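Local coordinates for protein tRNA (cytosine(72)-C(5))-methyltransferase (Pyrococcus horikoshii, PDB 5ZVE) that uses S-adenosyl-L-methionine to methylate the C5 position of cytosine 72 in several tRNAs, a modification that appears to raise their thermal stability slightly, at residues R30-H35 and P161-P166; Y36-N41 and L71-E76; G104-A109 and A155-L160. All blocks are in the same frame, centred on the assembly; numbering follows the deposited sequence.

Interaction 1 (R30-H35 and P161-P166)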
loop_
_atom_site.group_PDB
_atom_site.type_symbol
_atom_site.label_atom_id
_atom_site.label_comp_id
_atom_site.label_asym_id
_atom_site.label_seq_id
_atom_site.Cartn_x
_atom_site.Cartn_y
_atom_site.Cartn_z
ATOM N N ARG A 30 10.105 9.625 -1.621
ATOM C CA ARG A 30 10.245 9.751 -3.068
ATOM C C ARG A 30 10.722 8.451 -3.705
ATOM O O ARG A 30 10.601 8.265 -4.912
ATOM C CB ARG A 30 11.217 10.879 -3.422
ATOM C CG ARG A 30 11.114 11.356 -4.870
ATOM C CD ARG A 30 10.450 12.698 -4.929
ATOM N NE ARG A 30 10.022 13.092 -6.273
ATOM C CZ ARG A 30 10.754 13.786 -7.138
ATOM N NH1 ARG A 30 11.977 14.188 -6.821
ATOM N NH2 ARG A 30 10.244 14.092 -8.323
ATOM N N GLU A 31 11.235 7.542 -2.881
ATOM C CA GLU A 31 11.812 6.290 -3.365
ATOM C C GLU A 31 10.903 5.096 -3.073
ATOM O O GLU A 31 10.088 5.143 -2.148
ATOM C CB GLU A 31 13.183 6.054 -2.722
ATOM C CG GLU A 31 14.129 7.246 -2.747
ATOM C CD GLU A 31 15.424 6.964 -2.001
ATOM O OE1 GLU A 31 15.540 5.875 -1.399
ATOM O OE2 GLU A 31 16.324 7.830 -2.011
ATOM N N PRO A 32 11.037 4.019 -3.866
ATOM C CA PRO A 32 10.300 2.788 -3.564
ATOM C C PRO A 32 10.774 2.191 -2.246
ATOM O O PRO A 32 11.873 2.516 -1.794
ATOM C CB PRO A 32 10.638 1.864 -4.743
ATOM C CG PRO A 32 11.194 2.768 -5.810
ATOM C CD PRO A 32 11.853 3.891 -5.084
ATOM N N VAL A 33 9.962 1.333 -1.640
ATOM C CA VAL A 33 10.350 0.718 -0.379
ATOM C C VAL A 33 11.634 -0.072 -0.590
ATOM O O VAL A 33 11.854 -0.646 -1.663
ATOM C CB VAL A 33 9.240 -0.189 0.196
ATOM C CG1 VAL A 33 7.973 0.630 0.455
ATOM C CG2 VAL A 33 8.951 -1.361 -0.729
ATOM N N GLU A 34 12.504 -0.049 0.415
ATOM C CA GLU A 34 13.781 -0.747 0.338
ATOM C C GLU A 34 13.569 -2.252 0.449
ATOM O O GLU A 34 14.288 -3.040 -0.171
ATOM C CB GLU A 34 14.734 -0.257 1.434
ATOM C CG GLU A 34 15.168 1.203 1.298
ATOM C CD GLU A 34 14.112 2.208 1.759
ATOM O OE1 GLU A 34 13.007 1.797 2.168
ATOM O OE2 GLU A 34 14.396 3.422 1.714
ATOM N N HIS A 35 12.583 -2.639 1.253
ATOM C CA HIS A 35 12.216 -4.042 1.414
ATOM C C HIS A 35 10.814 -4.278 0.865
ATOM O O HIS A 35 9.822 -3.795 1.424
ATOM C CB HIS A 35 12.289 -4.471 2.881
ATOM C CG HIS A 35 13.686 -4.608 3.408
ATOM N ND1 HIS A 35 13.960 -5.040 4.685
ATOM C CD2 HIS A 35 14.886 -4.350 2.829
ATOM C CE1 HIS A 35 15.271 -5.061 4.871
ATOM N NE2 HIS A 35 15.853 -4.644 3.761
ATOM N N PRO A 161 16.459 1.092 -15.058
ATOM C CA PRO A 161 15.472 1.809 -14.253
ATOM C C PRO A 161 16.162 2.544 -13.110
ATOM O O PRO A 161 17.254 2.152 -12.720
ATOM C CB PRO A 161 14.565 0.694 -13.736
ATOM C CG PRO A 161 15.470 -0.491 -13.654
ATOM C CD PRO A 161 16.398 -0.365 -14.836
ATOM N N LYS A 162 15.546 3.596 -12.592
ATOM C CA LYS A 162 16.116 4.297 -11.454
ATOM C C LYS A 162 16.222 3.344 -10.257
ATOM O O LYS A 162 17.240 3.304 -9.564
ATOM C CB LYS A 162 15.269 5.520 -11.118
ATOM C CG LYS A 162 15.647 6.210 -9.834
ATOM C CD LYS A 162 16.791 7.171 -10.015
ATOM C CE LYS A 162 16.605 8.384 -9.121
ATOM N NZ LYS A 162 17.894 9.079 -8.863
ATOM N N PHE A 163 15.167 2.565 -10.037
ATOM C CA PHE A 163 15.160 1.524 -9.015
ATOM C C PHE A 163 14.612 0.237 -9.603
ATOM O O PHE A 163 13.891 0.261 -10.599
ATOM C CB PHE A 163 14.316 1.924 -7.800
ATOM C CG PHE A 163 14.839 3.116 -7.054
ATOM C CD1 PHE A 163 15.814 2.968 -6.079
ATOM C CD2 PHE A 163 14.339 4.384 -7.312
ATOM C CE1 PHE A 163 16.292 4.064 -5.382
ATOM C CE2 PHE A 163 14.807 5.487 -6.613
ATOM C CZ PHE A 163 15.788 5.328 -5.650
ATOM N N LYS A 164 14.953 -0.885 -8.984
ATOM C CA LYS A 164 14.457 -2.175 -9.434
ATOM C C LYS A 164 13.832 -2.983 -8.301
ATOM O O LYS A 164 14.496 -3.320 -7.324
ATOM C CB LYS A 164 15.585 -2.978 -10.080
ATOM C CG LYS A 164 15.169 -4.349 -10.578
ATOM C CD LYS A 164 13.968 -4.274 -11.490
ATOM C CE LYS A 164 13.643 -5.640 -12.075
ATOM N NZ LYS A 164 12.323 -5.631 -12.772
ATOM N N LEU A 165 12.544 -3.274 -8.452
ATOM C CA LEU A 165 11.836 -4.224 -7.609
ATOM C C LEU A 165 11.415 -5.382 -8.499
ATOM O O LEU A 165 11.139 -5.183 -9.676
ATOM C CB LEU A 165 10.613 -3.586 -6.943
ATOM C CG LEU A 165 10.829 -2.511 -5.876
ATOM C CD1 LEU A 165 9.496 -2.009 -5.350
ATOM C CD2 LEU A 165 11.663 -3.064 -4.743
ATOM N N PRO A 166 11.385 -6.603 -7.948
ATOM C CA PRO A 166 10.977 -7.758 -8.755
ATOM C C PRO A 166 9.541 -7.632 -9.255
ATOM O O PRO A 166 8.694 -7.103 -8.539
ATOM C CB PRO A 166 11.119 -8.936 -7.781
ATOM C CG PRO A 166 10.996 -8.318 -6.430
ATOM C CD PRO A 166 11.650 -6.971 -6.548
#
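P32 lies over one face of the F163 ring, and most of what joins R30-H35 to P161-P166 is built round that meeting. The CD of P32 stands 3.7 Å from the centroid of the F163 ring, 24° off the ring normal, which is a CH-pi contact offset toward the CD2 side of the rim. P32 CG adds a second touch, at 3.8 Å from F163 CB. F163 holds its ring anti to its own carbonyl carbon (chi1 -64°), and this sends the far end of the ring up to E31, whose CG is 3.9 Å from F163 CZ. The carboxylate carbon of E31 also touches F163 CZ, while its oxygen OE1 is engaged in a salt bridge to R75. Both segments are loops, one leading from helix 19-29 of the ferredoxin-like N-terminal region into strand 35-40, the other leaving the last strand of the PUA domain, and the buried seam between those two units is apolar. Y102 also meets the F163 ring edge-to-face. Replacing F163 with an alanine would probably open a gap under P32 and leave Y102 without its aromatic mate. L165 completes the seam one step along: its CD1 comes to 4.1 Å from P32 CB, while the other branch, CD2, rests 3.9 Å from the carbonyl O of V33.

Interaction 2 (Y36-N41 and L71-E76)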
loop_
_atom_site.group_PDB
_atom_site.type_symbol
_atom_site.label_atom_id
_atom_site.label_comp_id
_atom_site.label_asym_id
_atom_site.label_seq_id
_atom_site.Cartn_x
_atom_site.Cartn_y
_atom_site.Cartn_z
ATOM N N TYR A 36 10.735 -5.025 -0.229
ATOM C CA TYR A 36 9.466 -5.252 -0.908
ATOM C C TYR A 36 8.840 -6.552 -0.423
ATOM O O TYR A 36 9.325 -7.646 -0.743
ATOM C CB TYR A 36 9.669 -5.281 -2.424
ATOM C CG TYR A 36 8.386 -5.362 -3.216
ATOM C CD1 TYR A 36 7.447 -4.338 -3.158
ATOM C CD2 TYR A 36 8.113 -6.457 -4.021
ATOM C CE1 TYR A 36 6.274 -4.404 -3.884
ATOM C CE2 TYR A 36 6.938 -6.533 -4.748
ATOM C CZ TYR A 36 6.025 -5.506 -4.676
ATOM O OH TYR A 36 4.859 -5.580 -5.401
ATOM N N TYR A 37 7.764 -6.425 0.350
ATOM C CA TYR A 37 7.176 -7.564 1.056
ATOM C C TYR A 37 6.035 -8.225 0.282
ATOM O O TYR A 37 5.321 -7.580 -0.488
ATOM C CB TYR A 37 6.662 -7.130 2.431
ATOM C CG TYR A 37 7.688 -7.191 3.542
ATOM C CD1 TYR A 37 8.532 -6.117 3.800
ATOM C CD2 TYR A 37 7.808 -8.322 4.339
ATOM C CE1 TYR A 37 9.471 -6.171 4.819
ATOM C CE2 TYR A 37 8.744 -8.386 5.361
ATOM C CZ TYR A 37 9.569 -7.308 5.597
ATOM O OH TYR A 37 10.498 -7.372 6.609
ATOM N N ILE A 38 5.882 -9.527 0.488
ATOM C CA ILE A 38 4.730 -10.263 -0.007
ATOM C C ILE A 38 4.186 -11.123 1.118
ATOM O O ILE A 38 4.918 -11.473 2.046
ATOM C CB ILE A 38 5.080 -11.160 -1.205
ATOM C CG1 ILE A 38 6.066 -12.258 -0.773
ATOM C CG2 ILE A 38 5.644 -10.330 -2.345
ATOM C CD1 ILE A 38 6.438 -13.228 -1.871
ATOM N N ARG A 39 2.905 -11.463 1.050
ATOM C CA ARG A 39 2.349 -12.372 2.038
ATOM C C ARG A 39 2.272 -13.783 1.488
ATOM O O ARG A 39 1.721 -14.008 0.418
ATOM C CB ARG A 39 0.960 -11.917 2.495
ATOM C CG ARG A 39 0.394 -12.781 3.620
ATOM C CD ARG A 39 -1.000 -12.356 4.051
ATOM N NE ARG A 39 -2.043 -12.807 3.131
ATOM C CZ ARG A 39 -2.807 -12.005 2.394
ATOM N NH1 ARG A 39 -2.664 -10.688 2.472
ATOM N NH2 ARG A 39 -3.725 -12.523 1.588
ATOM N N VAL A 40 2.835 -14.732 2.221
ATOM C CA VAL A 40 2.672 -16.135 1.873
ATOM C C VAL A 40 1.239 -16.562 2.155
ATOM O O VAL A 40 0.761 -16.439 3.282
ATOM C CB VAL A 40 3.635 -17.042 2.663
ATOM C CG1 VAL A 40 3.472 -18.483 2.229
ATOM C CG2 VAL A 40 5.068 -16.573 2.493
ATOM N N ASN A 41 0.555 -17.058 1.132
ATOM C CA ASN A 41 -0.802 -17.546 1.313
ATOM C C ASN A 41 -0.781 -18.951 1.889
ATOM O O ASN A 41 -0.799 -19.936 1.155
ATOM C CB ASN A 41 -1.579 -17.522 -0.004
ATOM C CG ASN A 41 -3.001 -18.026 0.152
ATOM O OD1 ASN A 41 -3.510 -18.135 1.265
ATOM N ND2 ASN A 41 -3.650 -18.332 -0.962
ATOM N N LEU A 71 7.637 -12.520 3.500
ATOM C CA LEU A 71 8.848 -12.612 2.689
ATOM C C LEU A 71 9.092 -11.267 2.048
ATOM O O LEU A 71 8.141 -10.582 1.679
ATOM C CB LEU A 71 8.732 -13.684 1.604
ATOM C CG LEU A 71 8.821 -15.158 2.004
ATOM C CD1 LEU A 71 8.512 -16.037 0.815
ATOM C CD2 LEU A 71 10.187 -15.471 2.556
ATOM N N TYR A 72 10.353 -10.879 1.899
ATOM C CA TYR A 72 10.631 -9.615 1.238
ATOM C C TYR A 72 11.809 -9.705 0.278
ATOM O O TYR A 72 12.672 -10.577 0.399
ATOM C CB TYR A 72 10.859 -8.502 2.275
ATOM C CG TYR A 72 12.129 -8.628 3.083
ATOM C CD1 TYR A 72 13.320 -8.076 2.626
ATOM C CD2 TYR A 72 12.138 -9.289 4.309
ATOM C CE1 TYR A 72 14.485 -8.186 3.358
ATOM C CE2 TYR A 72 13.303 -9.405 5.049
ATOM C CZ TYR A 72 14.474 -8.852 4.566
ATOM O OH TYR A 72 15.641 -8.957 5.285
ATOM N N PHE A 73 11.817 -8.799 -0.690
ATOM C CA PHE A 73 12.895 -8.717 -1.657
ATOM C C PHE A 73 13.627 -7.404 -1.468
ATOM O O PHE A 73 13.008 -6.369 -1.214
ATOM C CB PHE A 73 12.362 -8.830 -3.087
ATOM C CG PHE A 73 11.537 -10.061 -3.333
ATOM C CD1 PHE A 73 10.189 -10.087 -3.021
ATOM C CD2 PHE A 73 12.118 -11.201 -3.872
ATOM C CE1 PHE A 73 9.433 -11.223 -3.245
ATOM C CE2 PHE A 73 11.370 -12.337 -4.100
ATOM C CZ PHE A 73 10.024 -12.351 -3.783
ATOM N N VAL A 74 14.948 -7.448 -1.559
ATOM C CA VAL A 74 15.731 -6.242 -1.378
ATOM C C VAL A 74 15.701 -5.435 -2.673
ATOM O O VAL A 74 15.892 -5.974 -3.766
ATOM C CB VAL A 74 17.184 -6.558 -0.973
ATOM C CG1 VAL A 74 17.987 -5.276 -0.848
ATOM C CG2 VAL A 74 17.208 -7.322 0.348
ATOM N N ARG A 75 15.478 -4.137 -2.533
ATOM C CA ARG A 75 15.381 -3.233 -3.669
ATOM C C ARG A 75 16.759 -2.932 -4.257
ATOM O O ARG A 75 17.753 -2.901 -3.538
ATOM C CB ARG A 75 14.677 -1.947 -3.230
ATOM C CG ARG A 75 14.648 -0.844 -4.259
ATOM C CD ARG A 75 15.522 0.303 -3.798
ATOM N NE ARG A 75 14.757 1.351 -3.146
ATOM C CZ ARG A 75 15.287 2.319 -2.405
ATOM N NH1 ARG A 75 16.595 2.363 -2.200
ATOM N NH2 ARG A 75 14.503 3.244 -1.868
ATOM N N GLU A 76 16.810 -2.721 -5.568
ATOM C CA GLU A 76 18.048 -2.341 -6.240
ATOM C C GLU A 76 17.981 -0.879 -6.678
ATOM O O GLU A 76 16.956 -0.419 -7.178
ATOM C CB GLU A 76 18.299 -3.247 -7.447
ATOM C CG GLU A 76 18.499 -4.713 -7.073
ATOM C CD GLU A 76 18.597 -5.626 -8.284
ATOM O OE1 GLU A 76 18.493 -5.127 -9.423
ATOM O OE2 GLU A 76 18.765 -6.849 -8.093
#
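Y37 and Y72 face each other as a non-hydrogen-bonded pair between strands 35-40 and 70-74, the two central strands of the four-stranded antiparallel sheet in the ferredoxin-like region. Their side chains run side by side and point the same way, with the ring planes 40° apart, so the pair is neither a stack nor edge-to-face. What fits closely is the methylene: Y72 CB sits over the centre of the Y37 ring, 3.4 Å from its centroid, a CH-pi contact almost on the ring normal. The first torsion of Y72 (chi1 69°) tucks CG between its backbone N and carbonyl carbon, and from there CD2 reaches the phenol end of Y37, 3.5 Å from Y37 CZ. L184 and M187 of helix 184-193 also pack on Y37, and the Y72 ring stacks with H35.

The hydrogen-bonded pairs flank this one. Y36 and F73 exchange two short backbone bonds, with F73 N at 2.7 Å from Y36 O; I38 and L71 do the same, though the return bond from L71 N to I38 O stretches to 3.3 Å. On the face carrying Y36, I38, L71 and F73, the ring of Y36 passes F73 obliquely. Helix 47-56 lies against L71 and F73. I38 CG1 takes the crowded position (chi1 65°), from which CD1 extends to the F73 ring, ending 3.9 Å from F73 CE1.

Interaction 3 (G104-A109 and A155-L160)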
loop_
_atom_site.group_PDB
_atom_site.type_symbol
_atom_site.label_atom_id
_atom_site.label_comp_id
_atom_site.label_asym_id
_atom_site.label_seq_id
_atom_site.Cartn_x
_atom_site.Cartn_y
_atom_site.Cartn_z
ATOM N N GLY A 104 11.154 -0.444 -12.246
ATOM C CA GLY A 104 11.720 -1.518 -13.048
ATOM C C GLY A 104 10.836 -2.097 -14.136
ATOM O O GLY A 104 11.258 -2.996 -14.858
ATOM N N ALA A 105 9.617 -1.585 -14.272
ATOM C CA ALA A 105 8.737 -2.029 -15.351
ATOM C C ALA A 105 9.274 -1.597 -16.706
ATOM O O ALA A 105 9.985 -0.599 -16.812
ATOM C CB ALA A 105 7.328 -1.486 -15.160
ATOM N N MET A 106 8.937 -2.363 -17.739
ATOM C CA MET A 106 9.133 -1.923 -19.112
ATOM C C MET A 106 8.161 -0.798 -19.426
ATOM O O MET A 106 7.168 -0.631 -18.730
ATOM C CB MET A 106 8.923 -3.083 -20.084
ATOM C CG MET A 106 9.717 -4.336 -19.764
ATOM S SD MET A 106 11.483 -4.071 -19.981
ATOM C CE MET A 106 12.010 -3.822 -18.288
ATOM N N LEU A 107 8.430 -0.049 -20.490
ATOM C CA LEU A 107 7.492 0.969 -20.928
ATOM C C LEU A 107 6.729 0.478 -22.148
ATOM O O LEU A 107 7.324 0.144 -23.175
ATOM C CB LEU A 107 8.208 2.281 -21.241
ATOM C CG LEU A 107 7.292 3.410 -21.723
ATOM C CD1 LEU A 107 6.230 3.733 -20.686
ATOM C CD2 LEU A 107 8.095 4.655 -22.072
ATOM N N TYR A 108 5.407 0.416 -22.025
ATOM C CA TYR A 108 4.566 -0.018 -23.130
ATOM C C TYR A 108 3.940 1.183 -23.829
ATOM O O TYR A 108 3.866 2.273 -23.259
ATOM C CB TYR A 108 3.499 -0.989 -22.626
ATOM C CG TYR A 108 4.112 -2.205 -21.971
ATOM C CD1 TYR A 108 4.580 -3.265 -22.738
ATOM C CD2 TYR A 108 4.251 -2.282 -20.590
ATOM C CE1 TYR A 108 5.159 -4.376 -22.146
ATOM C CE2 TYR A 108 4.828 -3.390 -19.990
ATOM C CZ TYR A 108 5.281 -4.435 -20.776
ATOM O OH TYR A 108 5.858 -5.541 -20.192
ATOM N N ALA A 109 3.492 0.972 -25.064
ATOM C CA ALA A 109 3.044 2.060 -25.934
ATOM C C ALA A 109 1.932 2.934 -25.333
ATOM O O ALA A 109 2.039 4.158 -25.380
ATOM C CB ALA A 109 2.607 1.506 -27.286
ATOM N N ALA A 155 7.394 -0.567 -25.959
ATOM C CA ALA A 155 7.897 0.669 -26.546
ATOM C C ALA A 155 9.360 0.905 -26.183
ATOM O O ALA A 155 10.186 1.208 -27.046
ATOM C CB ALA A 155 7.040 1.851 -26.107
ATOM N N VAL A 156 9.680 0.787 -24.903
ATOM C CA VAL A 156 11.064 0.889 -24.464
ATOM C C VAL A 156 11.391 -0.258 -23.526
ATOM O O VAL A 156 10.724 -0.455 -22.513
ATOM C CB VAL A 156 11.357 2.224 -23.748
ATOM C CG1 VAL A 156 12.815 2.284 -23.317
ATOM C CG2 VAL A 156 11.014 3.406 -24.643
ATOM N N GLU A 157 12.423 -1.019 -23.870
ATOM C CA GLU A 157 12.964 -1.996 -22.945
ATOM C C GLU A 157 13.822 -1.255 -21.939
ATOM O O GLU A 157 14.872 -0.713 -22.289
ATOM C CB GLU A 157 13.773 -3.067 -23.684
ATOM C CG GLU A 157 14.419 -4.098 -22.780
ATOM C CD GLU A 157 15.282 -5.083 -23.549
ATOM O OE1 GLU A 157 15.285 -5.031 -24.797
ATOM O OE2 GLU A 157 15.947 -5.917 -22.908
ATOM N N VAL A 158 13.362 -1.214 -20.692
ATOM C CA VAL A 158 14.044 -0.448 -19.656
ATOM C C VAL A 158 15.156 -1.298 -19.046
ATOM O O VAL A 158 14.908 -2.196 -18.246
ATOM C CB VAL A 158 13.057 0.029 -18.562
ATOM C CG1 VAL A 158 13.772 0.856 -17.509
ATOM C CG2 VAL A 158 11.940 0.845 -19.188
ATOM N N THR A 159 16.386 -1.002 -19.451
ATOM C CA THR A 159 17.560 -1.741 -19.024
ATOM C C THR A 159 18.249 -1.053 -17.857
ATOM O O THR A 159 19.109 -1.635 -17.200
ATOM C CB THR A 159 18.558 -1.890 -20.174
ATOM O OG1 THR A 159 18.894 -0.587 -20.668
ATOM C CG2 THR A 159 17.948 -2.706 -21.299
ATOM N N LEU A 160 17.891 0.203 -17.623
ATOM C CA LEU A 160 18.424 0.933 -16.484
ATOM C C LEU A 160 17.339 1.760 -15.814
ATOM O O LEU A 160 17.283 2.979 -15.979
ATOM C CB LEU A 160 19.583 1.835 -16.913
ATOM C CG LEU A 160 20.408 2.400 -15.755
ATOM C CD1 LEU A 160 21.188 1.287 -15.054
ATOM C CD2 LEU A 160 21.338 3.489 -16.261
#
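The carbonyl O of L107 is gripped by two backbone N-H groups in succession: A155 N at 2.9 Å from L107 O and V156 N at 3.0 Å from it. The A155 donor lies in the carbonyl plane, whereas that of V156 is tilted 21° out of it. Two residues of one strand thus answer a single residue of the other, which is a classic beta bulge. L107 N returns a bond to V156 O, closing an antiparallel hydrogen-bonded pair. The side chains of that pair leave on the same face and cross, L107 CB lying 4.0 Å from V156 CB; strand 124-128 and helix 95-101 take up the inner side, with I127 against both L107 and V156 and V101 against L107. M106 works differently. Its chain bends at chi2 and chi3, bringing SD within 3.5 Å of V158 N as a weak hydrogen-bond acceptor and setting the methyl CE 4.0 Å from V158 CB. V158 in turn fits one branch against the opposite backbone, its CG2 being 3.4 Å from A105 O. The carboxylate of E157 bonds to R141. G104, which ends helix 95-101 with a Schellman motif at positive phi, turns the chain into this pairing. Short strand 107-108 is the outermost member on its side of the mixed sheet of the PUA domain, hydrogen-bonded along strand 154-161 and packed over the domain's interior.

Overall arrangement
From the N terminus, the chain leaves helix 19-29 through R30-H35 and runs straight into Y36-N41. Interaction 2 closes first, when L71-E76 returns beside that strand within the ferredoxin-like region. The chain then enters the PUA domain, where interaction 3 closes a second loop between G104-A109 and A155-L160. The two loops follow in series, and the two contacts do not touch, their nearest atoms being about 8 Å apart. Interaction 1 closes last and encloses both, since P161-P166 follows directly on A155-L160 and comes back to the loop before strand 35-40. It docks the PUA exit against the ferredoxin-like region, and R75 and E76 of interaction 2 link to P32 and K164.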